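Local coordinates for protein ABC transporter (Caldanaerobius, PDB 4G68) that probably binds xylan-derived oligosaccharides outside the cell as the solute-binding component of an ABC transporter for their uptake, at residues K55-I59 with Q345-M349. Sequence-based numbering, arbitrary orientation.
Sequences KVKEI and QLSDM
Residues 55-59 and 345-349 run roughly antiparallel, their helix axes 10.7 Å apart at closest approach and 145° between their directions, with Lys55 facing Met349 and Ile59 facing Gln345. In this periplasmic-binding-protein fold, the contact packs helix 52-66, which links the parallel strands 40-45 and 71-76 in a beta-alpha-beta crossover, against the long helix 332-353. Ile59 reaches across with both branches: CG2 lies 3.5 Å from Gln345 CB, while CD1, carried forward by an extended chi2 of 165°, comes within 3.8 Å of the Gln345 backbone O. Shortening Ile59 to an alanine removes CG2 and CD1 and would probably leave a gap against Gln345 CB, with less packing beside Met349 CB. Farther along, the buried Val56 and Leu346 both also touch Phe47, and their methyls CG2 and CD2 meet obliquely at 3.9 Å. Ile59 has a second tie to the long helix through its carbonyl O, hydrogen-bonded to the Tyr341 hydroxyl. Met349 sets out with CG anti to its backbone N (chi1 176°) and then bends at the thioether, placing SD 3.6 Å from Lys55 CB. The same sulfur lies near Val56 CG2, and Met349 CE is 4.0 Å from that valine methyl.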
ATOM      1  N   LYS C  55       9.082  17.593   1.868  1.00 31.93           N
ATOM      2  CA  LYS C  55       7.740  18.071   2.218  1.00 33.42           C
ATOM      3  C   LYS C  55       7.317  17.869   3.678  1.00 32.26           C
ATOM      4  O   LYS C  55       6.672  18.760   4.289  1.00 29.32           O
ATOM      5  CB  LYS C  55       6.714  17.473   1.258  1.00 36.54           C
ATOM      6  CG  LYS C  55       7.013  17.876  -0.176  1.00 40.80           C
ATOM      7  CD  LYS C  55       6.649  19.322  -0.411  1.00 44.25           C
ATOM      8  CE  LYS C  55       5.190  19.379  -0.751  1.00 48.29           C
ATOM      9  NZ  LYS C  55       4.779  20.795  -0.785  1.00 47.67           N
ATOM     10  N   VAL C  56       7.685  16.710   4.217  1.00 28.06           N
ATOM     11  CA  VAL C  56       7.282  16.348   5.572  1.00 30.70           C
ATOM     12  C   VAL C  56       8.040  17.227   6.557  1.00 32.16           C
ATOM     13  O   VAL C  56       7.437  17.757   7.510  1.00 29.33           O
ATOM     14  CB  VAL C  56       7.508  14.843   5.867  1.00 28.13           C
ATOM     15  CG1 VAL C  56       7.194  14.510   7.331  1.00 24.68           C
ATOM     16  CG2 VAL C  56       6.583  14.039   4.981  1.00 27.33           C
ATOM     17  N   LYS C  57       9.328  17.425   6.279  1.00 33.20           N
ATOM     18  CA  LYS C  57      10.154  18.342   7.086  1.00 38.33           C
ATOM     19  C   LYS C  57       9.538  19.734   7.166  1.00 39.85           C
ATOM     20  O   LYS C  57       9.515  20.355   8.256  1.00 45.53           O
ATOM     21  CB  LYS C  57      11.602  18.435   6.560  1.00 42.43           C
ATOM     22  CG  LYS C  57      12.541  19.191   7.505  1.00 43.36           C
ATOM     23  CD  LYS C  57      12.660  18.435   8.822  1.00 47.70           C
ATOM     24  CE  LYS C  57      13.125  19.277  10.003  1.00 49.22           C
ATOM     25  NZ  LYS C  57      14.114  20.354   9.686  1.00 53.06           N
ATOM     26  N   GLU C  58       9.054  20.217   6.012  1.00 36.54           N
ATOM     27  CA  GLU C  58       8.439  21.532   5.884  1.00 37.29           C
ATOM     28  C   GLU C  58       7.171  21.620   6.743  1.00 36.44           C
ATOM     29  O   GLU C  58       6.994  22.570   7.486  1.00 37.03           O
ATOM     30  CB  GLU C  58       8.107  21.843   4.414  1.00 39.53           C
ATOM     31  CG  GLU C  58       9.347  21.961   3.514  1.00 41.37           C
ATOM     32  CD  GLU C  58       9.020  22.268   2.051  1.00 46.03           C
ATOM     33  OE1 GLU C  58       7.856  22.101   1.613  1.00 47.60           O
ATOM     34  OE2 GLU C  58       9.940  22.686   1.322  1.00 47.73           O
ATOM     35  N   ILE C  59       6.296  20.632   6.612  1.00 31.02           N
ATOM     36  CA  ILE C  59       5.120  20.511   7.442  1.00 34.04           C
ATOM     37  C   ILE C  59       5.477  20.594   8.927  1.00 33.94           C
ATOM     38  O   ILE C  59       4.873  21.390   9.647  1.00 40.07           O
ATOM     39  CB  ILE C  59       4.347  19.195   7.194  1.00 32.50           C
ATOM     40  CG1 ILE C  59       3.747  19.170   5.791  1.00 30.57           C
ATOM     41  CG2 ILE C  59       3.225  19.078   8.214  1.00 31.78           C
ATOM     42  CD1 ILE C  59       3.298  17.798   5.336  1.00 33.06           C
ATOM     43  N   GLN C 345      -2.195  17.431   6.977  1.00 26.12           N
ATOM     44  CA  GLN C 345      -1.094  17.871   6.100  1.00 24.06           C
ATOM     45  C   GLN C 345      -0.500  16.776   5.217  1.00 23.27           C
ATOM     46  O   GLN C 345      -0.161  17.052   4.060  1.00 23.59           O
ATOM     47  CB  GLN C 345       0.018  18.582   6.886  1.00 26.79           C
ATOM     48  CG  GLN C 345      -0.452  19.845   7.633  1.00 27.61           C
ATOM     49  CD  GLN C 345      -1.048  20.896   6.709  1.00 31.04           C
ATOM     50  OE1 GLN C 345      -0.401  21.384   5.787  1.00 35.45           O
ATOM     51  NE2 GLN C 345      -2.295  21.233   6.947  1.00 37.89           N
ATOM     52  N   LEU C 346      -0.291  15.588   5.792  1.00 21.52           N
ATOM     53  CA  LEU C 346       0.194  14.429   5.045  1.00 23.09           C
ATOM     54  C   LEU C 346      -0.795  14.044   3.956  1.00 22.57           C
ATOM     55  O   LEU C 346      -0.357  13.744   2.837  1.00 23.15           O
ATOM     56  CB  LEU C 346       0.440  13.228   5.975  1.00 24.37           C
ATOM     57  CG  LEU C 346       1.678  13.278   6.917  1.00 22.98           C
ATOM     58  CD1 LEU C 346       1.754  11.983   7.723  1.00 22.10           C
ATOM     59  CD2 LEU C 346       2.951  13.413   6.115  1.00 23.92           C
ATOM     60  N   SER C 347      -2.105  14.055   4.294  1.00 20.33           N
ATOM     61  CA  SER C 347      -3.169  13.714   3.324  1.00 22.15           C
ATOM     62  C   SER C 347      -3.120  14.673   2.100  1.00 22.04           C
ATOM     63  O   SER C 347      -3.182  14.229   0.938  1.00 23.61           O
ATOM     64  CB  SER C 347      -4.535  13.783   4.005  1.00 23.81           C
ATOM     65  OG  SER C 347      -5.611  13.465   3.080  1.00 22.57           O
ATOM     66  N   ASP C 348      -3.045  15.992   2.357  1.00 20.83           N
ATOM     67  CA  ASP C 348      -2.961  16.985   1.249  1.00 19.60           C
ATOM     68  C   ASP C 348      -1.631  16.857   0.460  1.00 22.40           C
ATOM     69  O   ASP C 348      -1.606  16.969  -0.777  1.00 22.47           O
ATOM     70  CB  ASP C 348      -2.986  18.396   1.812  1.00 20.60           C
ATOM     71  CG  ASP C 348      -4.341  18.839   2.287  1.00 22.56           C
ATOM     72  OD1 ASP C 348      -5.316  18.049   2.264  1.00 19.97           O
ATOM     73  OD2 ASP C 348      -4.410  20.067   2.655  1.00 22.73           O
ATOM     74  N   MET C 349      -0.531  16.626   1.179  1.00 22.17           N
ATOM     75  CA  MET C 349       0.764  16.397   0.547  1.00 23.58           C
ATOM     76  C   MET C 349       0.622  15.199  -0.420  1.00 22.95           C
ATOM     77  O   MET C 349       0.985  15.310  -1.575  1.00 25.42           O
ATOM     78  CB  MET C 349       1.833  16.071   1.615  1.00 23.11           C
ATOM     79  CG  MET C 349       3.205  15.722   1.034  1.00 25.42           C
ATOM     80  SD  MET C 349       4.355  14.934   2.174  1.00 18.99           S
ATOM     81  CE  MET C 349       3.797  13.221   2.165  1.00 24.82           C
TER